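Local structure of carbohydrate oxidase (Microdochium nivale, 3RJA) at residues M433-A438 / P466-P471; H151-A156 / A241-N246; K62-S67 / N81-V86; N30-Y35 / N318-S323. The protein oxidises the C1 hydroxyl of mono-, oligo- and polysaccharides to the corresponding lactones with FAD as cofactor, passing the electrons to molecular oxygen to give hydrogen peroxide. One frame throughout, in Å; residues are numbered along the deposited sequence.

Interaction 1 of 4, residues M433-A438 / P466-P471; sequences MDRDYA and PQAVRP
Arg435 and Gln467 bring the two backbones nearest, CA to CA 4.7 Å, where the first turn of helix 435-443 meets an irregular chain from Pro466 to Pro471. Asp434 is the N-cap of that helix, its OD1 taking the N-H of Tyr437. Across the contact, water 1 donates to the carbonyls of both Met433 and Pro466. Gln467 NE2 gives a nearly straight bond (167°) to Met433 O, 3.0 Å away and in the plane of the amide, while Ala438 CB packs against the same amide. Gln467 OE1 bonds Tyr442 OH, and NE2 also reaches Asp430 O.

Arg435 carries most of the remainder. With CG anti to the backbone N (chi1 -167°) and the chain extended to NE, the guanidinium reaches along the second segment and grips successive carbonyls, NE to Ala468 O at 2.8 Å and NH2 to Val469 O at 3.0 Å, both from above the carbonyl planes. Arg470 lies across it: Arg435 CD sits 3.8 Å above the centre of the Arg470 guanidinium, whose NE makes a salt bridge of 2.6 Å to Asp436 OD1 on the syn side. The two arginines are thus close, but each has a carboxylate, since Arg435 NH1 pairs with Asp461.

Within the berberine-like region, the chain at Val469 also packs on Leu447, Gln451 and Lys454 of helix 447-457.

Interaction 2 of 4, residues H151-A156 / A241-N246; sequences HMHGLA and APREVN
His151 and Asn246 carry the straighter hydrogen bonds of this contact, all given by 151-156 to 241-246. The His151 ring donates through ND1 to Arg243 O, 3.1 Å away, in a nearly straight bond (171°) lying in the ring plane, though above the plane of the carbonyl. Asn246 OD1 takes the backbone N-H of Met152 at 3.1 Å and, weakly, that of His151, while its ND2 is held by Leu262 O on the adjoining strand 258-264. Arg243 donates the other way, weakly: its NE and NH2 both lie 2.9 Å from Met152 O with strongly bent N-H directions.

Carbonyl contacts crowd the imidazole as well. Val245 O sits over one ring face, and CE1 comes to 3.0 Å from Pro242 O; these oxygens belong to the type I turn from Pro242 to Val245, which links helix 223-239 to strand 245-251. Short helix 150-153, in the FAD-binding region, thus docks on the turn that enters a strand of the large antiparallel sheet. Were an alanine here instead of His151, Arg243 O would probably lose this N-H and a gap would open among the turn carbonyls.

Apolar contact is made by Met152. Its chain bends at chi2 (74°), bringing SD within 3.8 Å of Glu244 CA and CE over the rim of the Arg243 guanidinium. His153, beyond it, stacks on Phe205.

Interaction 3 of 4, residues K62-S67 / N81-V86; sequences KVSAKS and NGHLMV. With FAD (flavin-adenine dinucleotide), chain B.
Lys62 opens the contact by laying its CB over the His83 imidazole, 3.5 Å from the ring centroid and 10° off the normal, a CH-pi contact; its NZ leads off to Asp461 O. Lys62 O accepts from Leu84 N, the first bond of a parallel pairing, and water 3 joins Lys62 N to Gly82 O. Val63, bridged with Leu84, sends CG2 across to Val86 CG2 at 3.5 Å. Ser64 is gripped three times: N to Leu84 O, O from Val86 N, and a hydrogen bond between OG and His83 ND1, 2.9 Å, at the ring edge. Since His83 NE2 bonds Glu80 OE2, the imidazole is held at two nitrogens and beneath Lys62 CB. With a leucine here instead of His83, Ser64 OG and Glu80 OE2 would probably lose their shared partner, the methyl groups facing polar atoms instead.

Ala65 pairs with Val86 and turns its carbonyl to the cofactor: the FAD ribose hydroxyl O2B donates to Ala65 O at 2.7 Å. Lys66 N bonds Val86 O at 2.9 Å; its chain bends at chi3 and chi4 (79° and 62°), bringing CE against Met85 CE and SD, while NZ goes to Asp25 O and Gln87 OE1. Ser67 N then meets the pyrophosphate oxygen O1A at 2.6 Å.

In the FAD-binding region, strand 63-66 is an edge of the three-stranded parallel sheet and strand 84-87 its middle. Helix 46-58 covers the Val63, Leu84 and Val86 face through Ala52 and Ala56, as Ile196 of strand 196-206 touches Ala65 and Val86.

Interaction 4 of 4, residues N30-Y35 / N318-S323; sequences NIRLPY and NFYAKS. With SO4 (sulfate ion), chain J.
Asn30 and Phe319 form the tight part of this contact, where a type I turn from Asn30 to Leu33 meets strand 318-326 of the large antiparallel sheet. The Asn30 amide lies almost parallel to the Phe319 ring, the planes 6° apart, with ND2 3.5 Å above the ring centre. The same amide pairs with the backbone of Phe319 at both ends: OD1 accepts from Phe319 N at 3.2 Å, and ND2 donates to Phe319 O at 3.0 Å. Asn30 OD1 also takes Arg32 N, an Asx turn, the two N-H groups coming from opposite faces of its plane. Phe319 O is doubly gripped, by Asn30 ND2 and by Arg32 NE at 2.8 Å, again from opposite faces. The amide is buried, and a further bond of ND2 to Tyr72 O helps fix its rotation.

Away from this core the contact thins. Ile31 makes a light apolar contact, its CG1 3.8 Å from Asn318 CB. Arg32 bends at chi3 (71°), so that NE turns back to Phe319 O while NH2 meets a sulfate, probably from the crystallisation liquor, in a weak bond to O1 at 3.2 Å.

Phe319 also stacks on Tyr389 and meets Tyr72 edge-to-face; both tyrosines line the sugar pocket. Polar bonding thus fixes the backbone carrying a ring about 5 Å from the substrate analogue, and the doubly accepting carbonyl probably helps orient the partly exposed arginine.

Overall arrangement
Interactions 2 and 4 bring other parts of the chain onto the eight-stranded antiparallel sheet, at strands 245-251 and 318-326, while interactions 1 and 3 each stay within one family region, the berberine-like and the FAD-binding one. Along the chain the segments of interactions 3 and 2 both fall between the two of interaction 4, and interaction 1 closes the sequence near the C-terminus. Interactions 1, 3 and 4 cluster, with centres 17 to 18 Å apart, and interactions 3 and 4 touch where Asn81 packs on Tyr35. Interaction 2 stands alone, its centre 30 to 35 Å from the others and across the chain's centre. Distant sequence thus converges near the cofactor.

Interaction 1 of 4, residues M433-A438 / P466-P471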
# COMPACT_ATOMS: atom_id res chain seq x y z
N MET A 433 -16.35 -1.81 6.83
CA MET A 433 -16.73 -3.20 6.62
C MET A 433 -16.46 -3.96 7.94
O MET A 433 -15.46 -3.69 8.63
CB MET A 433 -15.90 -3.83 5.49
CG MET A 433 -16.14 -3.24 4.06
SD MET A 433 -15.04 -3.99 2.79
CE MET A 433 -13.42 -3.45 3.31
N ASP A 434 -17.34 -4.90 8.31
CA ASP A 434 -17.13 -5.64 9.54
C ASP A 434 -15.94 -6.59 9.35
O ASP A 434 -15.51 -6.81 8.22
CB ASP A 434 -18.41 -6.34 10.02
CG ASP A 434 -18.84 -7.52 9.13
OD1 ASP A 434 -18.01 -8.22 8.52
OD2 ASP A 434 -20.06 -7.79 9.09
N ARG A 435 -15.44 -7.14 10.46
CA ARG A 435 -14.23 -7.99 10.46
C ARG A 435 -14.28 -9.18 9.50
O ARG A 435 -13.30 -9.49 8.80
CB ARG A 435 -13.95 -8.48 11.90
CG ARG A 435 -12.57 -9.09 12.08
CD ARG A 435 -12.24 -9.37 13.54
NE ARG A 435 -10.89 -9.92 13.69
CZ ARG A 435 -10.33 -10.24 14.86
NH1 ARG A 435 -11.02 -10.09 16.00
NH2 ARG A 435 -9.10 -10.72 14.89
N ASP A 436 -15.42 -9.88 9.46
CA ASP A 436 -15.54 -11.05 8.60
C ASP A 436 -15.58 -10.69 7.12
O ASP A 436 -14.92 -11.34 6.30
CB ASP A 436 -16.78 -11.89 8.95
CG ASP A 436 -16.75 -12.40 10.38
OD1 ASP A 436 -15.69 -12.81 10.88
OD2 ASP A 436 -17.82 -12.35 11.01
N TYR A 437 -16.38 -9.69 6.77
CA TYR A 437 -16.51 -9.30 5.37
C TYR A 437 -15.19 -8.74 4.86
O TYR A 437 -14.72 -9.11 3.79
CB TYR A 437 -17.65 -8.29 5.20
CG TYR A 437 -17.92 -7.92 3.76
CD1 TYR A 437 -18.72 -8.72 2.94
CD2 TYR A 437 -17.38 -6.76 3.21
CE1 TYR A 437 -18.97 -8.36 1.61
CE2 TYR A 437 -17.63 -6.39 1.87
CZ TYR A 437 -18.43 -7.19 1.08
OH TYR A 437 -18.66 -6.83 -0.24
N ALA A 438 -14.58 -7.83 5.64
CA ALA A 438 -13.34 -7.17 5.22
C ALA A 438 -12.26 -8.21 4.95
O ALA A 438 -11.62 -8.17 3.91
CB ALA A 438 -12.87 -6.20 6.29
N PRO A 466 -9.85 -3.81 13.97
CA PRO A 466 -11.14 -4.32 13.52
C PRO A 466 -11.16 -5.07 12.17
O PRO A 466 -12.19 -5.67 11.83
CB PRO A 466 -12.02 -3.04 13.45
CG PRO A 466 -11.42 -2.13 14.45
CD PRO A 466 -9.90 -2.36 14.27
N GLN A 467 -10.06 -5.05 11.41
CA GLN A 467 -10.03 -5.88 10.20
C GLN A 467 -8.85 -6.84 10.20
O GLN A 467 -8.39 -7.26 9.14
CB GLN A 467 -10.15 -5.05 8.90
CG GLN A 467 -11.45 -4.21 8.84
CD GLN A 467 -11.57 -3.27 7.64
OE1 GLN A 467 -10.59 -2.86 7.03
NE2 GLN A 467 -12.83 -2.89 7.32
N ALA A 468 -8.38 -7.18 11.40
CA ALA A 468 -7.46 -8.30 11.58
C ALA A 468 -8.18 -9.58 11.18
O ALA A 468 -9.39 -9.70 11.38
CB ALA A 468 -6.99 -8.41 13.07
N VAL A 469 -7.42 -10.53 10.65
CA VAL A 469 -7.89 -11.89 10.43
C VAL A 469 -8.30 -12.52 11.79
O VAL A 469 -7.62 -12.33 12.78
CB VAL A 469 -6.75 -12.69 9.74
CG1 VAL A 469 -6.99 -14.16 9.78
CG2 VAL A 469 -6.57 -12.22 8.26
N ARG A 470 -9.42 -13.24 11.84
CA ARG A 470 -9.78 -13.98 13.07
C ARG A 470 -8.88 -15.20 13.29
O ARG A 470 -8.60 -15.92 12.34
CB ARG A 470 -11.24 -14.45 13.07
CG ARG A 470 -12.27 -13.37 13.11
CD ARG A 470 -13.70 -13.95 13.38
NE ARG A 470 -14.68 -12.88 13.31
CZ ARG A 470 -14.92 -12.02 14.30
NH1 ARG A 470 -14.25 -12.12 15.45
NH2 ARG A 470 -15.84 -11.07 14.15
N PRO A 471 -8.42 -15.42 14.55
CA PRO A 471 -7.78 -16.68 14.91
C PRO A 471 -8.81 -17.82 14.90
O PRO A 471 -9.78 -17.78 15.66
CB PRO A 471 -7.30 -16.44 16.35
CG PRO A 471 -8.16 -15.36 16.86
CD PRO A 471 -8.50 -14.49 15.69
O HOH W 1 -14.41 -3.93 11.08
O HOH W 2 -17.20 -9.80 11.82

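Interaction 2 of 4, residues H151-A156 / A241-N246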
# COMPACT_ATOMS: atom_id res chain seq x y z
N HIS A 151 5.37 -3.59 -12.65
CA HIS A 151 5.17 -4.46 -13.82
C HIS A 151 6.53 -5.12 -14.17
O HIS A 151 6.60 -6.31 -14.53
CB HIS A 151 4.62 -3.64 -14.98
CG HIS A 151 3.97 -4.45 -16.07
ND1 HIS A 151 4.65 -4.87 -17.20
CD2 HIS A 151 2.67 -4.81 -16.26
CE1 HIS A 151 3.82 -5.52 -18.00
NE2 HIS A 151 2.61 -5.49 -17.46
N MET A 152 7.58 -4.32 -14.05
CA MET A 152 8.94 -4.75 -14.31
C MET A 152 9.56 -5.62 -13.21
O MET A 152 10.28 -6.57 -13.50
CB MET A 152 9.82 -3.50 -14.51
CG MET A 152 11.29 -3.80 -14.74
SD MET A 152 11.55 -4.44 -16.41
CE MET A 152 13.34 -4.71 -16.38
N HIS A 153 9.32 -5.29 -11.94
CA HIS A 153 10.11 -5.89 -10.84
C HIS A 153 9.27 -6.43 -9.68
O HIS A 153 9.83 -6.88 -8.69
CB HIS A 153 11.10 -4.87 -10.26
CG HIS A 153 12.34 -4.67 -11.08
ND1 HIS A 153 13.17 -5.71 -11.45
CD2 HIS A 153 12.91 -3.54 -11.56
CE1 HIS A 153 14.18 -5.23 -12.16
NE2 HIS A 153 14.04 -3.92 -12.25
N GLY A 154 7.95 -6.34 -9.77
CA GLY A 154 7.08 -6.95 -8.75
C GLY A 154 6.75 -6.04 -7.57
O GLY A 154 7.09 -4.85 -7.58
N LEU A 155 6.04 -6.60 -6.59
CA LEU A 155 5.61 -5.84 -5.39
C LEU A 155 6.77 -5.59 -4.43
O LEU A 155 7.78 -6.34 -4.42
CB LEU A 155 4.49 -6.60 -4.67
CG LEU A 155 3.23 -6.97 -5.52
CD1 LEU A 155 2.25 -7.74 -4.68
CD2 LEU A 155 2.52 -5.73 -6.12
N ALA A 156 6.62 -4.57 -3.60
CA ALA A 156 7.54 -4.34 -2.49
C ALA A 156 7.70 -5.64 -1.70
O ALA A 156 8.81 -6.03 -1.40
CB ALA A 156 7.05 -3.17 -1.58
N ALA A 241 1.40 -5.80 -23.33
CA ALA A 241 2.32 -4.94 -22.57
C ALA A 241 3.62 -5.66 -22.14
O ALA A 241 3.60 -6.62 -21.35
CB ALA A 241 1.60 -4.33 -21.34
N PRO A 242 4.77 -5.21 -22.68
CA PRO A 242 6.03 -5.81 -22.27
C PRO A 242 6.27 -5.57 -20.78
O PRO A 242 5.67 -4.67 -20.20
CB PRO A 242 7.07 -5.07 -23.12
CG PRO A 242 6.29 -4.65 -24.34
CD PRO A 242 4.96 -4.25 -23.78
N ARG A 243 7.10 -6.40 -20.19
CA ARG A 243 7.57 -6.27 -18.82
C ARG A 243 8.02 -4.85 -18.48
O ARG A 243 7.65 -4.33 -17.43
CB ARG A 243 8.75 -7.22 -18.62
CG ARG A 243 9.13 -7.44 -17.19
CD ARG A 243 10.42 -8.28 -17.08
NE ARG A 243 10.85 -8.33 -15.69
CZ ARG A 243 12.09 -8.56 -15.27
NH1 ARG A 243 13.07 -8.77 -16.15
NH2 ARG A 243 12.34 -8.57 -13.97
N GLU A 244 8.78 -4.22 -19.37
CA GLU A 244 9.37 -2.90 -19.13
C GLU A 244 8.35 -1.73 -18.97
O GLU A 244 8.72 -0.62 -18.58
CB GLU A 244 10.33 -2.52 -20.28
CG GLU A 244 11.63 -3.33 -20.38
CD GLU A 244 11.38 -4.77 -20.90
OE1 GLU A 244 10.38 -5.00 -21.63
OE2 GLU A 244 12.20 -5.65 -20.57
N VAL A 245 7.08 -1.97 -19.32
CA VAL A 245 6.11 -0.88 -19.25
C VAL A 245 5.28 -0.96 -17.97
O VAL A 245 4.75 -2.00 -17.62
CB VAL A 245 5.24 -0.75 -20.53
CG1 VAL A 245 4.02 -1.67 -20.49
CG2 VAL A 245 4.80 0.69 -20.71
N ASN A 246 5.24 0.16 -17.24
CA ASN A 246 4.50 0.22 -15.97
C ASN A 246 3.54 1.36 -16.09
O ASN A 246 3.97 2.50 -16.39
CB ASN A 246 5.43 0.50 -14.78
CG ASN A 246 6.59 -0.45 -14.69
OD1 ASN A 246 6.60 -1.36 -13.87
ND2 ASN A 246 7.60 -0.22 -15.53

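Interaction 3 of 4, residues K62-S67 / N81-V86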
# COMPACT_ATOMS: atom_id res chain seq x y z
N LYS A 62 -4.44 -4.27 24.10
CA LYS A 62 -4.14 -4.52 22.68
C LYS A 62 -2.96 -3.63 22.29
O LYS A 62 -2.80 -2.48 22.80
CB LYS A 62 -5.35 -4.25 21.78
CG LYS A 62 -6.64 -5.03 22.18
CD LYS A 62 -6.32 -6.52 22.38
CE LYS A 62 -7.60 -7.38 22.51
NZ LYS A 62 -7.30 -8.85 22.53
N VAL A 63 -2.12 -4.15 21.40
CA VAL A 63 -0.98 -3.37 20.94
C VAL A 63 -0.98 -3.20 19.41
O VAL A 63 -1.21 -4.15 18.66
CB VAL A 63 0.37 -3.87 21.58
CG1 VAL A 63 0.47 -5.34 21.58
CG2 VAL A 63 1.59 -3.25 20.89
N SER A 64 -0.76 -1.97 18.95
CA SER A 64 -0.69 -1.74 17.51
C SER A 64 0.59 -1.00 17.12
O SER A 64 0.96 -0.01 17.77
CB SER A 64 -1.96 -1.02 17.04
OG SER A 64 -3.12 -1.86 17.22
N ALA A 65 1.27 -1.48 16.08
CA ALA A 65 2.47 -0.75 15.56
C ALA A 65 2.09 0.33 14.54
O ALA A 65 1.19 0.13 13.71
CB ALA A 65 3.44 -1.71 14.96
N LYS A 66 2.74 1.48 14.62
CA LYS A 66 2.54 2.53 13.62
C LYS A 66 3.92 2.80 13.04
O LYS A 66 4.83 3.11 13.78
CB LYS A 66 1.96 3.83 14.23
CG LYS A 66 1.53 4.88 13.17
CD LYS A 66 0.37 5.82 13.65
CE LYS A 66 0.90 6.94 14.57
NZ LYS A 66 1.86 7.82 13.89
N SER A 67 4.04 2.68 11.71
CA SER A 67 5.31 2.81 11.03
C SER A 67 5.31 4.20 10.34
O SER A 67 5.81 5.16 10.92
CB SER A 67 5.45 1.64 10.03
OG SER A 67 6.60 1.75 9.23
N ASN A 81 -9.79 3.52 20.21
CA ASN A 81 -9.00 4.15 21.29
C ASN A 81 -8.44 3.13 22.24
O ASN A 81 -8.99 2.03 22.36
CB ASN A 81 -9.88 5.13 22.08
CG ASN A 81 -10.39 6.26 21.22
OD1 ASN A 81 -9.63 6.82 20.43
ND2 ASN A 81 -11.69 6.56 21.30
N GLY A 82 -7.37 3.50 22.94
CA GLY A 82 -6.93 2.71 24.11
C GLY A 82 -5.90 1.60 23.92
O GLY A 82 -5.66 0.78 24.85
N HIS A 83 -5.29 1.53 22.74
CA HIS A 83 -4.23 0.54 22.54
C HIS A 83 -2.92 1.14 23.01
O HIS A 83 -2.76 2.38 23.09
CB HIS A 83 -4.07 0.16 21.04
CG HIS A 83 -5.20 -0.68 20.49
ND1 HIS A 83 -5.02 -1.56 19.45
CD2 HIS A 83 -6.52 -0.74 20.82
CE1 HIS A 83 -6.18 -2.14 19.16
NE2 HIS A 83 -7.10 -1.67 19.98
N LEU A 84 -1.98 0.26 23.30
CA LEU A 84 -0.59 0.63 23.40
C LEU A 84 -0.13 0.83 21.95
O LEU A 84 -0.27 -0.08 21.12
CB LEU A 84 0.22 -0.50 24.08
CG LEU A 84 1.73 -0.25 24.21
CD1 LEU A 84 2.01 1.12 24.80
CD2 LEU A 84 2.35 -1.34 25.12
N MET A 85 0.36 2.02 21.63
CA MET A 85 0.84 2.25 20.27
C MET A 85 2.36 2.22 20.29
O MET A 85 3.00 2.96 21.04
CB MET A 85 0.29 3.57 19.66
CG MET A 85 0.54 3.70 18.12
SD MET A 85 -0.24 5.12 17.33
CE MET A 85 0.79 6.48 17.93
N VAL A 86 2.93 1.33 19.47
CA VAL A 86 4.37 1.22 19.30
C VAL A 86 4.72 2.06 18.10
O VAL A 86 4.49 1.65 16.94
CB VAL A 86 4.79 -0.25 19.08
CG1 VAL A 86 6.30 -0.37 18.82
CG2 VAL A 86 4.36 -1.13 20.27
PA FAD B . 0.76 2.38 9.27
O1A FAD B . 1.86 2.79 10.21
O2A FAD B . -0.53 3.15 9.42
O5B FAD B . 0.47 0.82 9.47
C5B FAD B . -0.34 0.13 8.52
C4B FAD B . -0.67 -1.27 9.08
O4B FAD B . 0.53 -2.03 9.22
C3B FAD B . -1.31 -1.22 10.47
O3B FAD B . -2.13 -2.37 10.64
C2B FAD B . -0.08 -1.37 11.37
O2B FAD B . -0.32 -1.82 12.68
C1B FAD B . 0.73 -2.37 10.56
N9A FAD B . 2.15 -2.24 10.87
C8A FAD B . 2.92 -1.08 10.93
N7A FAD B . 4.18 -1.45 11.26
C5A FAD B . 4.23 -2.79 11.39
C6A FAD B . 5.27 -3.66 11.72
N6A FAD B . 6.52 -3.19 11.96
N1A FAD B . 4.99 -5.01 11.76
C2A FAD B . 3.71 -5.49 11.53
N3A FAD B . 2.66 -4.63 11.24
C4A FAD B . 2.95 -3.29 11.16
N1 FAD B . 0.04 1.90 -1.56
C2 FAD B . 0.59 1.22 -2.66
O2 FAD B . 0.56 -0.01 -2.75
N3 FAD B . 1.22 2.00 -3.63
C4 FAD B . 1.46 3.36 -3.54
O4 FAD B . 2.14 3.95 -4.40
C4X FAD B . 0.81 4.04 -2.38
N5 FAD B . 0.95 5.34 -2.21
C5X FAD B . 0.46 5.99 -1.10
C6 FAD B . 0.71 7.37 -0.89
C7 FAD B . 0.33 7.99 0.29
C7M FAD B . 0.59 9.50 0.50
C8 FAD B . -0.19 7.21 1.34
C8M FAD B . -0.59 7.84 2.66
C9 FAD B . -0.50 5.87 1.13
C9A FAD B . -0.16 5.23 -0.08
N10 FAD B . -0.33 3.84 -0.27
C10 FAD B . 0.06 3.23 -1.45
C1' FAD B . -1.00 3.03 0.80
C2' FAD B . 0.03 2.37 1.70
O2' FAD B . 0.63 1.28 1.01
C3' FAD B . -0.64 1.82 2.94
O3' FAD B . -1.38 2.84 3.58
C4' FAD B . 0.43 1.24 3.89
O4' FAD B . -0.16 0.26 4.69
C5' FAD B . 1.08 2.33 4.74
O5' FAD B . 2.06 1.76 5.56
P FAD B . 2.51 2.55 6.91
O1P FAD B . 3.63 1.83 7.59
O2P FAD B . 2.86 4.00 6.54
O3P FAD B . 1.13 2.53 7.71
O HOH W 3 -5.96 -2.03 24.70

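Interaction 4 of 4, residues N30-Y35 / N318-S323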
# COMPACT_ATOMS: atom_id res chain seq x y z
N ASN A 30 -4.82 10.38 8.08
CA ASN A 30 -6.23 10.65 7.81
C ASN A 30 -6.87 11.28 9.05
O ASN A 30 -7.26 10.57 10.01
CB ASN A 30 -7.00 9.37 7.41
CG ASN A 30 -8.35 9.69 6.77
OD1 ASN A 30 -8.78 10.85 6.80
ND2 ASN A 30 -9.00 8.70 6.17
N ILE A 31 -6.96 12.61 9.06
CA ILE A 31 -7.49 13.32 10.23
C ILE A 31 -8.99 13.16 10.41
O ILE A 31 -9.55 13.57 11.44
CB ILE A 31 -7.11 14.80 10.23
CG1 ILE A 31 -7.70 15.51 9.00
CG2 ILE A 31 -5.60 14.93 10.40
CD1 ILE A 31 -7.76 17.02 9.13
N ARG A 32 -9.65 12.54 9.43
CA ARG A 32 -11.01 12.10 9.62
C ARG A 32 -11.07 11.08 10.74
O ARG A 32 -12.13 10.84 11.32
CB ARG A 32 -11.53 11.44 8.33
CG ARG A 32 -13.04 11.16 8.34
CD ARG A 32 -13.54 10.61 7.02
NE ARG A 32 -13.11 9.24 6.73
CZ ARG A 32 -13.64 8.15 7.27
NH1 ARG A 32 -13.20 6.94 6.91
NH2 ARG A 32 -14.60 8.24 8.18
N LEU A 33 -9.93 10.43 11.00
CA LEU A 33 -9.94 9.26 11.87
C LEU A 33 -8.88 9.30 13.00
O LEU A 33 -7.97 8.46 13.00
CB LEU A 33 -9.81 7.97 11.02
CG LEU A 33 -11.04 7.56 10.19
CD1 LEU A 33 -10.76 6.34 9.28
CD2 LEU A 33 -12.26 7.25 11.06
N PRO A 34 -8.99 10.27 13.95
CA PRO A 34 -8.06 10.25 15.07
C PRO A 34 -8.43 9.21 16.12
O PRO A 34 -9.63 8.96 16.37
CB PRO A 34 -8.16 11.67 15.67
CG PRO A 34 -9.57 12.11 15.37
CD PRO A 34 -9.90 11.44 14.02
N TYR A 35 -7.42 8.57 16.70
CA TYR A 35 -7.64 7.70 17.87
C TYR A 35 -6.68 8.10 18.98
O TYR A 35 -5.66 8.75 18.71
CB TYR A 35 -7.52 6.21 17.53
CG TYR A 35 -8.58 5.77 16.57
CD1 TYR A 35 -9.92 5.70 16.97
CD2 TYR A 35 -8.27 5.44 15.24
CE1 TYR A 35 -10.93 5.31 16.07
CE2 TYR A 35 -9.26 5.03 14.34
CZ TYR A 35 -10.59 4.96 14.76
OH TYR A 35 -11.58 4.58 13.86
N ASN A 318 -7.79 14.59 4.63
CA ASN A 318 -9.09 14.36 5.25
C ASN A 318 -10.02 13.68 4.23
O ASN A 318 -10.53 14.33 3.31
CB ASN A 318 -9.66 15.72 5.71
CG ASN A 318 -11.02 15.60 6.35
OD1 ASN A 318 -11.36 14.58 6.95
ND2 ASN A 318 -11.83 16.65 6.21
N PHE A 319 -10.23 12.37 4.37
CA PHE A 319 -10.72 11.64 3.21
C PHE A 319 -11.33 10.29 3.50
O PHE A 319 -11.28 9.77 4.62
CB PHE A 319 -9.54 11.46 2.20
CG PHE A 319 -8.48 10.46 2.69
CD1 PHE A 319 -7.43 10.88 3.52
CD2 PHE A 319 -8.53 9.13 2.31
CE1 PHE A 319 -6.46 9.96 3.96
CE2 PHE A 319 -7.56 8.20 2.75
CZ PHE A 319 -6.54 8.61 3.56
N TYR A 320 -11.92 9.72 2.44
CA TYR A 320 -12.39 8.37 2.43
C TYR A 320 -11.87 7.72 1.15
O TYR A 320 -11.68 8.41 0.12
CB TYR A 320 -13.92 8.32 2.44
CG TYR A 320 -14.47 6.91 2.46
CD1 TYR A 320 -14.09 6.00 3.47
CD2 TYR A 320 -15.38 6.49 1.51
CE1 TYR A 320 -14.60 4.71 3.51
CE2 TYR A 320 -15.90 5.21 1.54
CZ TYR A 320 -15.51 4.32 2.53
OH TYR A 320 -16.03 3.04 2.53
N ALA A 321 -11.61 6.42 1.21
CA ALA A 321 -11.05 5.70 0.08
C ALA A 321 -11.61 4.26 0.03
O ALA A 321 -12.03 3.70 1.07
CB ALA A 321 -9.51 5.69 0.18
N LYS A 322 -11.59 3.67 -1.16
CA LYS A 322 -12.06 2.32 -1.37
C LYS A 322 -11.17 1.69 -2.42
O LYS A 322 -10.43 2.41 -3.10
CB LYS A 322 -13.52 2.30 -1.84
CG LYS A 322 -14.54 2.72 -0.78
CD LYS A 322 -16.02 2.43 -1.23
CE LYS A 322 -16.50 0.99 -0.92
NZ LYS A 322 -16.82 0.87 0.55
N SER A 323 -11.27 0.38 -2.59
CA SER A 323 -10.47 -0.30 -3.60
C SER A 323 -11.23 -1.47 -4.24
O SER A 323 -12.26 -1.89 -3.74
CB SER A 323 -9.14 -0.81 -3.00
OG SER A 323 -9.34 -1.99 -2.20
S SO4 J . -16.48 8.85 11.38
O1 SO4 J . -15.75 9.91 10.69
O2 SO4 J . -15.62 8.30 12.45
O3 SO4 J . -17.70 9.43 11.96
O4 SO4 J . -16.83 7.76 10.46